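Local coordinates for protein homoserine dehydrogenase (Staphylococcus aureus M1064, PDB 4PG7) that catalyses the NAD(P)-dependent interconversion of homoserine and aspartate semialdehyde in the aspartic acid pathway of amino acid biosynthesis, at residues A[224-229]-A[241-246]. Numbering follows the deposited sequence.
Sequences RKVVIT and NDVKRR. With LYS (lysine), chain K.
Val243 sets one methyl, CG2, against two valines of helix 220-234. The close touch is with Val227, where Val243 CG2 lies 3.8 Å from Val227 CG2. The second is looser: Val243 CG2 is 4.3 Å from Val226 CG1. The side chains of Val243 and Val227 meet at a slant. In Val243, CG1 is anti to the backbone N (chi1 -178°), which turns CG2 to the helix. All three valines are buried. No hydrogen bond joins the two segments, and the CA atoms of Val227 and Val243 stay 7.5 Å apart. The contact is therefore purely apolar and small, with 111 Å² buried over both sides.

This is a helix laid against a sheet. The segment 241-246 carries the short strand 244-245, which pairs in parallel with strand 278-289 of the mixed sheet. Val226 and Val243 both also touch Val283 of that strand, so the helix and this part of the sheet share one apolar layer. On the helix, Thr229 OG1 donates to Lys225 O at 2.7 Å, from the opposite face of the carbonyl plane to Thr229 N.

The solvent side is polar and much looser, with Asn241, Asp242 and Lys244 exposed. Arg245, though exposed, packs on Val220 and Ala223 of the helix. Further on, Arg246 extends to the bound lysine. The ligand NZ sits over one face of its guanidinium, near the rim, 3.5 Å from Arg246 NE. Arg246 NH1 is held by the carbonyl oxygen of Val440, and Gly250, Thr252, Asp438 and Lys439 complete the pocket.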
ATOM      1  N   ARG A 224       6.659 -19.015   4.228  1.00 30.86           N
ATOM      2  CA  ARG A 224       5.209 -19.257   4.201  1.00 31.92           C
ATOM      3  C   ARG A 224       4.465 -18.087   3.563  1.00 30.01           C
ATOM      4  O   ARG A 224       3.580 -18.285   2.744  1.00 31.46           O
ATOM      5  CB  ARG A 224       4.675 -19.560   5.604  1.00 34.18           C
ATOM      6  CG  ARG A 224       5.179 -20.892   6.152  1.00 37.04           C
ATOM      7  CD  ARG A 224       4.459 -21.311   7.427  1.00 39.59           C
ATOM      8  NE  ARG A 224       4.549 -20.262   8.434  1.00 41.96           N
ATOM      9  CZ  ARG A 224       5.362 -20.255   9.489  1.00 43.85           C
ATOM     10  NH1 ARG A 224       6.189 -21.269   9.720  1.00 46.95           N
ATOM     11  NH2 ARG A 224       5.340 -19.219  10.326  1.00 43.53           N
ATOM     12  N   LYS A 225       4.837 -16.866   3.911  1.00 30.67           N
ATOM     13  CA  LYS A 225       4.189 -15.695   3.328  1.00 31.13           C
ATOM     14  C   LYS A 225       4.478 -15.530   1.849  1.00 30.15           C
ATOM     15  O   LYS A 225       3.642 -15.000   1.113  1.00 30.95           O
ATOM     16  CB  LYS A 225       4.546 -14.426   4.109  1.00 32.81           C
ATOM     17  CG  LYS A 225       3.851 -14.392   5.470  1.00 33.52           C
ATOM     18  CD  LYS A 225       4.422 -13.317   6.368  1.00 34.01           C
ATOM     19  CE  LYS A 225       3.776 -13.341   7.762  1.00 34.32           C
ATOM     20  NZ  LYS A 225       4.703 -12.703   8.733  1.00 36.97           N
ATOM     21  N   VAL A 226       5.654 -15.971   1.407  1.00 28.52           N
ATOM     22  CA  VAL A 226       5.967 -16.006  -0.014  1.00 27.64           C
ATOM     23  C   VAL A 226       5.086 -17.006  -0.767  1.00 28.40           C
ATOM     24  O   VAL A 226       4.646 -16.719  -1.880  1.00 29.31           O
ATOM     25  CB  VAL A 226       7.445 -16.354  -0.246  1.00 27.89           C
ATOM     26  CG1 VAL A 226       7.698 -16.714  -1.702  1.00 28.21           C
ATOM     27  CG2 VAL A 226       8.305 -15.177   0.166  1.00 27.48           C
ATOM     28  N   VAL A 227       4.846 -18.179  -0.187  1.00 29.59           N
ATOM     29  CA  VAL A 227       3.888 -19.127  -0.776  1.00 31.97           C
ATOM     30  C   VAL A 227       2.514 -18.469  -0.925  1.00 32.14           C
ATOM     31  O   VAL A 227       1.897 -18.514  -1.987  1.00 33.21           O
ATOM     32  CB  VAL A 227       3.734 -20.404   0.063  1.00 32.94           C
ATOM     33  CG1 VAL A 227       2.629 -21.286  -0.514  1.00 34.92           C
ATOM     34  CG2 VAL A 227       5.035 -21.180   0.123  1.00 33.94           C
ATOM     35  N   ILE A 228       2.045 -17.841   0.139  1.00 32.49           N
ATOM     36  CA  ILE A 228       0.739 -17.195   0.130  1.00 34.28           C
ATOM     37  C   ILE A 228       0.699 -16.030  -0.854  1.00 34.95           C
ATOM     38  O   ILE A 228      -0.234 -15.909  -1.646  1.00 35.63           O
ATOM     39  CB  ILE A 228       0.342 -16.683   1.531  1.00 35.19           C
ATOM     40  CG1 ILE A 228       0.205 -17.833   2.544  1.00 36.67           C
ATOM     41  CG2 ILE A 228      -0.968 -15.907   1.475  1.00 37.45           C
ATOM     42  CD1 ILE A 228      -0.843 -18.866   2.176  1.00 38.10           C
ATOM     43  N   THR A 229       1.696 -15.158  -0.789  1.00 34.13           N
ATOM     44  CA  THR A 229       1.756 -14.017  -1.676  1.00 33.69           C
ATOM     45  C   THR A 229       1.806 -14.445  -3.163  1.00 36.20           C
ATOM     46  O   THR A 229       1.193 -13.789  -4.014  1.00 35.13           O
ATOM     47  CB  THR A 229       2.914 -13.094  -1.305  1.00 34.04           C
ATOM     48  OG1 THR A 229       2.752 -12.686   0.059  1.00 32.91           O
ATOM     49  CG2 THR A 229       2.948 -11.862  -2.190  1.00 33.46           C
ATOM     50  N   ASN A 241       8.389 -26.129   0.347  1.00 43.70           N
ATOM     51  CA  ASN A 241       9.741 -26.591   0.080  1.00 46.38           C
ATOM     52  C   ASN A 241      10.263 -26.196  -1.308  1.00 43.52           C
ATOM     53  O   ASN A 241      11.418 -26.400  -1.582  1.00 42.51           O
ATOM     54  CB  ASN A 241       9.890 -28.099   0.351  1.00 51.19           C
ATOM     55  CG  ASN A 241       9.041 -28.946  -0.564  1.00 57.14           C
ATOM     56  OD1 ASN A 241       8.451 -28.443  -1.519  1.00 61.37           O
ATOM     57  ND2 ASN A 241       8.972 -30.244  -0.280  1.00 63.10           N
ATOM     58  N   ASP A 242       9.414 -25.628  -2.164  1.00 42.78           N
ATOM     59  CA  ASP A 242       9.865 -25.009  -3.396  1.00 41.39           C
ATOM     60  C   ASP A 242      10.497 -23.626  -3.139  1.00 38.74           C
ATOM     61  O   ASP A 242      11.130 -23.089  -4.021  1.00 36.76           O
ATOM     62  CB  ASP A 242       8.702 -24.825  -4.388  1.00 46.12           C
ATOM     63  CG  ASP A 242       8.084 -26.150  -4.855  1.00 50.07           C
ATOM     64  OD1 ASP A 242       8.806 -27.175  -4.926  1.00 51.60           O
ATOM     65  OD2 ASP A 242       6.864 -26.140  -5.176  1.00 53.55           O
ATOM     66  N   VAL A 243      10.314 -23.039  -1.962  1.00 35.55           N
ATOM     67  CA  VAL A 243      10.893 -21.727  -1.678  1.00 34.20           C
ATOM     68  C   VAL A 243      12.337 -21.900  -1.225  1.00 34.25           C
ATOM     69  O   VAL A 243      12.591 -22.392  -0.147  1.00 35.04           O
ATOM     70  CB  VAL A 243      10.117 -20.955  -0.597  1.00 34.15           C
ATOM     71  CG1 VAL A 243      10.737 -19.573  -0.363  1.00 32.82           C
ATOM     72  CG2 VAL A 243       8.658 -20.808  -0.994  1.00 34.70           C
ATOM     73  N   LYS A 244      13.283 -21.478  -2.048  1.00 33.51           N
ATOM     74  CA  LYS A 244      14.686 -21.522  -1.658  1.00 35.97           C
ATOM     75  C   LYS A 244      14.872 -20.553  -0.512  1.00 35.00           C
ATOM     76  O   LYS A 244      14.592 -19.369  -0.663  1.00 33.37           O
ATOM     77  CB  LYS A 244      15.585 -21.150  -2.846  1.00 39.30           C
ATOM     78  CG  LYS A 244      15.516 -22.161  -3.990  1.00 43.31           C
ATOM     79  CD  LYS A 244      16.397 -21.742  -5.161  1.00 49.98           C
ATOM     80  CE  LYS A 244      16.513 -22.838  -6.216  1.00 54.37           C
ATOM     81  NZ  LYS A 244      15.197 -23.175  -6.834  1.00 57.06           N
ATOM     82  N   ARG A 245      15.360 -21.050   0.622  1.00 33.15           N
ATOM     83  CA  ARG A 245      15.338 -20.274   1.856  1.00 34.97           C
ATOM     84  C   ARG A 245      16.676 -20.232   2.576  1.00 33.22           C
ATOM     85  O   ARG A 245      17.347 -21.246   2.701  1.00 32.93           O
ATOM     86  CB  ARG A 245      14.308 -20.881   2.783  1.00 35.20           C
ATOM     87  CG  ARG A 245      14.187 -20.197   4.127  1.00 36.46           C
ATOM     88  CD  ARG A 245      13.128 -20.880   4.969  1.00 37.20           C
ATOM     89  NE  ARG A 245      13.374 -22.314   5.075  1.00 39.54           N
ATOM     90  CZ  ARG A 245      14.282 -22.888   5.858  1.00 41.05           C
ATOM     91  NH1 ARG A 245      15.074 -22.177   6.639  1.00 42.51           N
ATOM     92  NH2 ARG A 245      14.399 -24.203   5.856  1.00 45.11           N
ATOM     93  N   ARG A 246      17.056 -19.037   3.013  1.00 31.32           N
ATOM     94  CA  ARG A 246      18.181 -18.829   3.911  1.00 29.31           C
ATOM     95  C   ARG A 246      17.790 -17.712   4.875  1.00 27.75           C
ATOM     96  O   ARG A 246      17.222 -16.696   4.463  1.00 27.18           O
ATOM     97  CB  ARG A 246      19.443 -18.436   3.127  1.00 29.45           C
ATOM     98  CG  ARG A 246      20.580 -17.893   4.000  1.00 29.90           C
ATOM     99  CD  ARG A 246      21.701 -17.269   3.176  1.00 30.10           C
ATOM    100  NE  ARG A 246      22.493 -18.266   2.478  1.00 31.41           N
ATOM    101  CZ  ARG A 246      23.282 -18.040   1.425  1.00 31.96           C
ATOM    102  NH1 ARG A 246      23.398 -16.835   0.871  1.00 29.96           N
ATOM    103  NH2 ARG A 246      23.944 -19.060   0.895  1.00 34.57           N
TER
HETATM  104  N   LYS K 509      30.077 -15.645   9.332  1.00 56.65           N
HETATM  105  CA  LYS K 509      29.463 -16.753   8.526  1.00 59.62           C
HETATM  106  C   LYS K 509      30.384 -17.253   7.417  1.00 60.06           C
HETATM  107  O   LYS K 509      29.913 -17.757   6.379  1.00 53.74           O
HETATM  108  CB  LYS K 509      28.136 -16.294   7.918  1.00 54.84           C
HETATM  109  CG  LYS K 509      27.277 -17.425   7.390  1.00 58.66           C
HETATM  110  CD  LYS K 509      26.810 -17.186   5.963  1.00 55.09           C
HETATM  111  CE  LYS K 509      26.084 -18.410   5.455  1.00 54.44           C
HETATM  112  NZ  LYS K 509      25.600 -18.269   4.056  1.00 55.14           N
HETATM  113  OXT LYS K 509      31.614 -17.178   7.555  1.00 63.48           O